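Local atomic coordinates of type II restriction enzyme BsoBI (Geobacillus stearothermophilus, PDB entry 1DC1), a protein that recognises the double-stranded DNA sequence 5'-CYCGRG-3' and, as a homodimer, cleaves it after the first C. Residues 158-161 with 166-169; 186-191 with 195-200; 145-150 with 175-180. All blocks are in the same frame, centred on the assembly; numbering follows the deposited sequence.

Interaction 1 (158-161 with 166-169). With nucleotides of chain B.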
# COMPACT_ATOMS: atom_id res chain seq x y z
N LYS D 158 32.26 8.79 -9.99
CA LYS D 158 32.46 8.97 -8.57
C LYS D 158 31.16 8.52 -7.96
O LYS D 158 30.12 8.54 -8.64
CB LYS D 158 32.72 10.43 -8.25
CG LYS D 158 33.85 11.00 -9.08
CD LYS D 158 34.11 12.42 -8.71
CE LYS D 158 35.18 12.50 -7.68
NZ LYS D 158 36.46 12.60 -8.40
N TRP D 159 31.21 8.08 -6.71
CA TRP D 159 30.00 7.66 -6.07
C TRP D 159 29.87 8.21 -4.68
O TRP D 159 30.83 8.63 -4.06
CB TRP D 159 29.94 6.15 -6.07
CG TRP D 159 30.92 5.54 -5.16
CD1 TRP D 159 32.28 5.52 -5.30
CD2 TRP D 159 30.62 4.78 -3.97
NE1 TRP D 159 32.84 4.77 -4.28
CE2 TRP D 159 31.85 4.31 -3.46
CE3 TRP D 159 29.43 4.44 -3.29
CZ2 TRP D 159 31.92 3.53 -2.30
CZ3 TRP D 159 29.50 3.67 -2.16
CH2 TRP D 159 30.73 3.22 -1.67
N LEU D 160 28.64 8.20 -4.19
CA LEU D 160 28.29 8.71 -2.88
C LEU D 160 27.75 7.55 -2.04
O LEU D 160 26.82 6.83 -2.42
CB LEU D 160 27.27 9.86 -3.04
CG LEU D 160 27.11 10.85 -1.89
CD1 LEU D 160 28.42 11.63 -1.61
CD2 LEU D 160 26.00 11.80 -2.23
N ASP D 161 28.38 7.36 -0.90
CA ASP D 161 28.06 6.28 0.01
C ASP D 161 26.83 6.60 0.85
O ASP D 161 26.87 7.53 1.68
CB ASP D 161 29.27 6.05 0.90
CG ASP D 161 29.26 4.68 1.56
OD1 ASP D 161 28.16 4.21 1.95
OD2 ASP D 161 30.34 4.09 1.70
N LYS D 166 26.41 12.82 5.60
CA LYS D 166 26.70 14.20 5.28
C LYS D 166 26.41 14.24 3.78
O LYS D 166 26.15 15.30 3.24
CB LYS D 166 28.16 14.56 5.52
CG LYS D 166 28.83 13.84 6.67
CD LYS D 166 30.36 13.81 6.45
CE LYS D 166 31.06 12.53 7.00
NZ LYS D 166 30.30 11.72 8.02
N TYR D 167 26.43 13.08 3.13
CA TYR D 167 26.17 12.96 1.70
C TYR D 167 26.94 13.99 0.93
O TYR D 167 26.38 14.69 0.08
CB TYR D 167 24.70 13.17 1.36
CG TYR D 167 23.84 12.03 1.78
CD1 TYR D 167 24.31 10.71 1.71
CD2 TYR D 167 22.54 12.26 2.25
CE1 TYR D 167 23.52 9.65 2.08
CE2 TYR D 167 21.73 11.20 2.63
CZ TYR D 167 22.23 9.90 2.54
OH TYR D 167 21.45 8.85 2.94
N THR D 168 28.22 14.10 1.22
CA THR D 168 29.03 15.08 0.52
C THR D 168 30.31 14.47 -0.03
O THR D 168 30.86 14.98 -1.00
CB THR D 168 29.40 16.23 1.49
OG1 THR D 168 29.84 17.37 0.73
CG2 THR D 168 30.52 15.77 2.50
N ASN D 169 30.78 13.39 0.57
CA ASN D 169 32.04 12.81 0.12
C ASN D 169 31.98 11.93 -1.13
O ASN D 169 31.81 10.72 -1.04
CB ASN D 169 32.69 12.03 1.27
CG ASN D 169 34.12 11.59 0.95
OD1 ASN D 169 34.92 12.33 0.37
ND2 ASN D 169 34.45 10.36 1.35
P DT B 13 18.43 9.03 4.73
OP1 DT B 13 19.57 8.09 4.49
OP2 DT B 13 18.26 9.65 6.09
O5' DT B 13 18.50 10.19 3.63
O HOH W 1 30.28 9.38 0.32

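Interaction 2 (186-191 with 195-200)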
# COMPACT_ATOMS: atom_id res chain seq x y z
N GLY D 186 24.28 7.91 -4.90
CA GLY D 186 24.38 8.69 -6.12
C GLY D 186 25.61 8.28 -6.93
O GLY D 186 26.52 7.64 -6.39
N ILE D 187 25.63 8.64 -8.20
CA ILE D 187 26.74 8.30 -9.10
C ILE D 187 26.94 9.54 -9.93
O ILE D 187 25.96 10.22 -10.30
CB ILE D 187 26.37 7.12 -10.03
CG1 ILE D 187 26.08 5.86 -9.18
CG2 ILE D 187 27.45 6.91 -11.15
CD1 ILE D 187 27.30 5.26 -8.54
N SER D 188 28.19 9.85 -10.22
CA SER D 188 28.48 11.03 -11.00
C SER D 188 29.50 10.75 -12.10
O SER D 188 30.48 10.07 -11.87
CB SER D 188 29.00 12.10 -10.05
OG SER D 188 29.12 13.32 -10.75
N TRP D 189 29.29 11.29 -13.29
CA TRP D 189 30.23 11.09 -14.41
C TRP D 189 30.29 12.33 -15.33
O TRP D 189 29.60 13.35 -15.13
CB TRP D 189 29.83 9.89 -15.27
CG TRP D 189 28.47 10.08 -15.94
CD1 TRP D 189 28.20 10.53 -17.23
CD2 TRP D 189 27.17 9.79 -15.33
NE1 TRP D 189 26.82 10.53 -17.44
CE2 TRP D 189 26.17 10.09 -16.31
CE3 TRP D 189 26.77 9.31 -14.07
CZ2 TRP D 189 24.78 9.92 -16.04
CZ3 TRP D 189 25.39 9.14 -13.80
CH2 TRP D 189 24.42 9.44 -14.77
N THR D 190 31.14 12.22 -16.35
CA THR D 190 31.31 13.28 -17.34
C THR D 190 31.27 12.59 -18.70
O THR D 190 31.98 11.62 -18.93
CB THR D 190 32.65 14.01 -17.21
OG1 THR D 190 32.73 14.64 -15.94
CG2 THR D 190 32.78 15.06 -18.29
N ILE D 191 30.41 13.08 -19.58
CA ILE D 191 30.27 12.52 -20.91
C ILE D 191 30.26 13.71 -21.89
O ILE D 191 29.52 14.66 -21.71
CB ILE D 191 28.93 11.71 -21.02
CG1 ILE D 191 28.67 11.33 -22.47
CG2 ILE D 191 27.74 12.51 -20.50
CD1 ILE D 191 29.14 9.94 -22.81
N HIS D 195 29.06 17.35 -17.19
CA HIS D 195 29.07 16.68 -15.88
C HIS D 195 27.65 16.28 -15.52
O HIS D 195 26.73 17.07 -15.62
CB HIS D 195 29.60 17.59 -14.80
CG HIS D 195 30.98 18.08 -15.07
ND1 HIS D 195 32.09 17.30 -14.86
CD2 HIS D 195 31.41 19.21 -15.67
CE1 HIS D 195 33.15 17.93 -15.31
NE2 HIS D 195 32.77 19.10 -15.81
N ARG D 196 27.49 15.05 -15.05
CA ARG D 196 26.18 14.55 -14.72
C ARG D 196 26.20 13.90 -13.36
O ARG D 196 27.10 13.13 -13.07
CB ARG D 196 25.75 13.51 -15.79
CG ARG D 196 25.85 14.00 -17.25
CD ARG D 196 24.71 14.95 -17.51
NE ARG D 196 24.55 15.48 -18.87
CZ ARG D 196 24.69 16.78 -19.16
NH1 ARG D 196 25.00 17.62 -18.19
NH2 ARG D 196 24.40 17.25 -20.37
N THR D 197 25.20 14.21 -12.52
CA THR D 197 25.10 13.63 -11.18
C THR D 197 23.69 13.03 -10.93
O THR D 197 22.65 13.74 -10.94
CB THR D 197 25.45 14.70 -10.09
OG1 THR D 197 26.75 15.23 -10.35
CG2 THR D 197 25.43 14.10 -8.67
N LEU D 198 23.67 11.72 -10.74
CA LEU D 198 22.43 11.01 -10.45
C LEU D 198 22.31 10.81 -8.92
O LEU D 198 23.27 10.40 -8.24
CB LEU D 198 22.42 9.65 -11.17
CG LEU D 198 21.24 8.73 -10.82
CD1 LEU D 198 20.20 8.87 -11.89
CD2 LEU D 198 21.71 7.27 -10.73
N MET D 199 21.15 11.13 -8.38
CA MET D 199 20.92 10.93 -6.96
C MET D 199 19.57 10.24 -6.79
O MET D 199 18.67 10.46 -7.58
CB MET D 199 20.82 12.27 -6.23
CG MET D 199 22.08 13.10 -6.25
SD MET D 199 23.23 12.71 -4.97
CE MET D 199 22.32 12.92 -3.42
N TYR D 200 19.44 9.43 -5.76
CA TYR D 200 18.19 8.76 -5.48
C TYR D 200 17.46 9.38 -4.28
O TYR D 200 18.09 9.87 -3.34
CB TYR D 200 18.46 7.29 -5.19
CG TYR D 200 18.94 6.52 -6.39
CD1 TYR D 200 18.03 6.11 -7.37
CD2 TYR D 200 20.28 6.13 -6.52
CE1 TYR D 200 18.43 5.31 -8.43
CE2 TYR D 200 20.69 5.32 -7.59
CZ TYR D 200 19.73 4.92 -8.53
OH TYR D 200 20.04 4.04 -9.55

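Interaction 3 (145-150 with 175-180)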
# COMPACT_ATOMS: atom_id res chain seq x y z
N ALA D 145 23.01 -1.47 -13.22
CA ALA D 145 22.89 -1.29 -14.68
C ALA D 145 23.61 0.01 -15.16
O ALA D 145 24.26 0.03 -16.20
CB ALA D 145 21.42 -1.27 -15.08
N ILE D 146 23.51 1.08 -14.37
CA ILE D 146 24.13 2.36 -14.66
C ILE D 146 25.66 2.24 -14.58
O ILE D 146 26.34 2.62 -15.52
CB ILE D 146 23.65 3.45 -13.63
CG1 ILE D 146 22.13 3.73 -13.82
CG2 ILE D 146 24.60 4.72 -13.73
CD1 ILE D 146 21.82 4.98 -14.55
N ILE D 147 26.20 1.73 -13.47
CA ILE D 147 27.66 1.59 -13.37
C ILE D 147 28.23 0.58 -14.37
O ILE D 147 29.31 0.81 -14.90
CB ILE D 147 28.15 1.34 -11.87
CG1 ILE D 147 27.72 -0.00 -11.31
CG2 ILE D 147 27.59 2.49 -11.00
CD1 ILE D 147 28.09 -0.11 -9.84
N SER D 148 27.51 -0.49 -14.68
CA SER D 148 28.02 -1.40 -15.71
C SER D 148 28.04 -0.70 -17.06
O SER D 148 28.99 -0.88 -17.82
CB SER D 148 27.18 -2.65 -15.79
OG SER D 148 27.66 -3.50 -14.77
N ALA D 149 27.02 0.08 -17.37
CA ALA D 149 27.02 0.82 -18.62
C ALA D 149 28.24 1.77 -18.69
O ALA D 149 28.86 1.91 -19.75
CB ALA D 149 25.74 1.63 -18.76
N LEU D 150 28.60 2.44 -17.59
CA LEU D 150 29.76 3.36 -17.55
C LEU D 150 31.03 2.53 -17.71
O LEU D 150 31.92 2.90 -18.49
CB LEU D 150 29.86 4.17 -16.22
CG LEU D 150 28.74 5.21 -16.00
CD1 LEU D 150 28.63 5.71 -14.59
CD2 LEU D 150 29.03 6.35 -16.91
N GLU D 175 38.67 -0.01 -8.13
CA GLU D 175 39.10 -0.84 -9.30
C GLU D 175 38.05 -1.90 -9.70
O GLU D 175 37.74 -2.09 -10.89
CB GLU D 175 40.43 -1.55 -9.00
CG GLU D 175 41.01 -2.24 -10.20
CD GLU D 175 41.18 -1.30 -11.37
OE1 GLU D 175 41.76 -0.21 -11.17
OE2 GLU D 175 40.73 -1.65 -12.48
N ASP D 176 37.53 -2.60 -8.70
CA ASP D 176 36.46 -3.55 -8.92
C ASP D 176 35.25 -2.99 -8.18
O ASP D 176 35.22 -2.97 -6.94
CB ASP D 176 36.83 -4.93 -8.35
CG ASP D 176 35.82 -6.00 -8.71
OD1 ASP D 176 34.70 -5.67 -9.19
OD2 ASP D 176 36.14 -7.18 -8.53
N ASP D 177 34.26 -2.54 -8.92
CA ASP D 177 33.08 -2.00 -8.28
C ASP D 177 31.99 -3.08 -8.01
O ASP D 177 30.79 -2.79 -7.89
CB ASP D 177 32.57 -0.77 -9.08
CG ASP D 177 31.96 -1.15 -10.42
OD1 ASP D 177 31.57 -2.32 -10.59
OD2 ASP D 177 31.84 -0.26 -11.29
N TYR D 178 32.43 -4.33 -7.89
CA TYR D 178 31.52 -5.42 -7.56
C TYR D 178 30.66 -5.01 -6.36
O TYR D 178 31.19 -4.62 -5.30
CB TYR D 178 32.34 -6.64 -7.19
CG TYR D 178 31.51 -7.84 -6.89
CD1 TYR D 178 31.12 -8.14 -5.58
CD2 TYR D 178 31.17 -8.72 -7.91
CE1 TYR D 178 30.40 -9.30 -5.30
CE2 TYR D 178 30.46 -9.90 -7.65
CZ TYR D 178 30.07 -10.19 -6.34
OH TYR D 178 29.37 -11.36 -6.09
N GLU D 179 29.35 -5.10 -6.52
CA GLU D 179 28.43 -4.76 -5.45
C GLU D 179 28.48 -3.35 -4.89
O GLU D 179 27.97 -3.11 -3.79
CB GLU D 179 28.58 -5.72 -4.26
CG GLU D 179 27.79 -7.01 -4.45
CD GLU D 179 27.88 -7.94 -3.25
OE1 GLU D 179 28.69 -7.68 -2.31
OE2 GLU D 179 27.14 -8.96 -3.24
N LEU D 180 29.11 -2.41 -5.62
CA LEU D 180 29.14 -0.99 -5.18
C LEU D 180 27.69 -0.42 -5.10
O LEU D 180 27.43 0.46 -4.26
CB LEU D 180 30.00 -0.11 -6.12
CG LEU D 180 30.08 1.42 -5.88
CD1 LEU D 180 31.47 1.96 -6.25
CD2 LEU D 180 29.04 2.11 -6.75

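Interaction 1 (158-161 with 166-169)
L160 lays its two methyl groups over the backbone of residues 167-169, the loop that follows its own strand. CD1 sits 3.6 Å from the carbonyl O of N169, while CD2 lies 3.7 Å from the carbonyl O of Y167 and 4.1 Å from that residue's CB. With CG swung opposite the backbone N (chi1 -160°), the end of the side chain comes nearer the loop than its CB direction suggests. A branched aliphatic residue suits this spot, since its two methyls can reach two separate peptide groups. No direct hydrogen bond joins the two segments. A water accepts from the backbone N of D161 at 3.0 Å; its bond to the carbonyl O of N169 is doubtful, because the modelled distance is too short. The ring of Y167 stands beyond the end of the strand and meets the carbonyl O of D161 at its edge, CE1 to O 4.0 Å. From there the phenol reaches the DNA: its OH donates to OP1 of DT13 of chain B at 2.6 Å. O5' of the same nucleotide lies at the ring edge, 3.5 Å from CE2. K165 also hydrogen-bonds to the Y167 hydroxyl, which is likely to polarise the phenol and strengthen its hold on the phosphate. The carboxylate of D161 forms a salt bridge with R163. A tyrosine grips the phosphate without reading a base, so the contact probably serves backbone binding rather than sequence discrimination.

Interaction 2 (186-191 with 195-200)
Strands 186-191 and 195-199 run antiparallel as the two arms of a beta hairpin, their axes 4.6 Å apart at closest and 160° between directions, with I187-L198 and W189-R196 as hydrogen-bonded pairs. In the second pair R196 N donates to W189 O at 2.7 Å and W189 N to R196 O at 2.9 Å. On the face carrying these residues, R196 CB sits over the five-membered ring of W189, 3.7 Å from its centroid, in a CH-pi contact. The indole takes the sterically tight position between N and carbonyl carbon (chi1 62°), which folds it across the neighbouring strand until CZ3 is 4.0 Å from L198 CB. Its NE1 hydrogen-bonds to I321 O. With an alanine in place of this tryptophan, the stem of R196 would probably lose its apolar cover and I321 O its donor. The guanidinium of R196 continues to the C-terminal carboxylate of I323, a salt bridge for which arginine is long enough. On the other face S188 OG lies 3.1 Å from T197 OG1, small hydroxyls that fit beside W170, while T197 OG1 also bonds to C218 O. G186 has no side chain where its CA comes 2.9 Å from L198 O. The hairpin lies inside the mixed sheet: strand 157-161 pairs with one arm and strand 213-217 with the other, and helix 110-152 packs against I187.

Interaction 3 (145-150 with 175-180)
A type II beta turn from D177 to L180 presses the two residues at its ends against helix 110-152, and I147 is the helix residue that receives them. The turn is closed by the backbone bond from L180 N to D177 O, 2.8 Å, and an Asx turn at D176, whose OD1 accepts from Y178 N, overlaps its start. The contact itself is made by I147 CD1, which lies 3.9 Å from L180 CD2 and 4.0 Å from D177 OD2. CG1 of I147 occupies the position between N and carbonyl carbon (chi1 68°), and the extended chain then brings CD1 to where it touches both the leucine methyl and the carboxylate. The isoleucine and aspartate side chains pass alongside each other in opposite directions. A carboxylate beside a methyl is tolerable here because its polar needs are met by others: R144 forms a salt bridge with OD1, and the Y157 hydroxyl hydrogen-bonds to OD2. The nearby carboxylate of D151 would probably tend to raise the pKa of D177, an effect that R144 would offset. Aliphatic I147 and L180 belong to a buried layer that joins helix 110-152 to the sheet, resting on Y157 of strand 157-161 and I187 of strand 184-191; helix 310-321 packs on another side of the helix, against A145.

Interactions 1 and 2 share neighbouring strands of the sheet, and interaction 3 packs against them through I187 and W159. Interaction 1 is a surface contact, mostly methyl groups against peptide groups, and through Y167 it meets the DNA; interactions 2 and 3 are buried. Interaction 2 is held by the regular backbone bonds of a hairpin, whereas interaction 3 has no hydrogen bond across it and relies on packing. Between strands 158-161 and 186-191, K158 O is probably bonded to S188 N and L160 N to G186 O. I187 joins interactions 2 and 3, its CD1 3.7 Å from I147 CG2, and W159 touches L180, tying interaction 1 to the same layer.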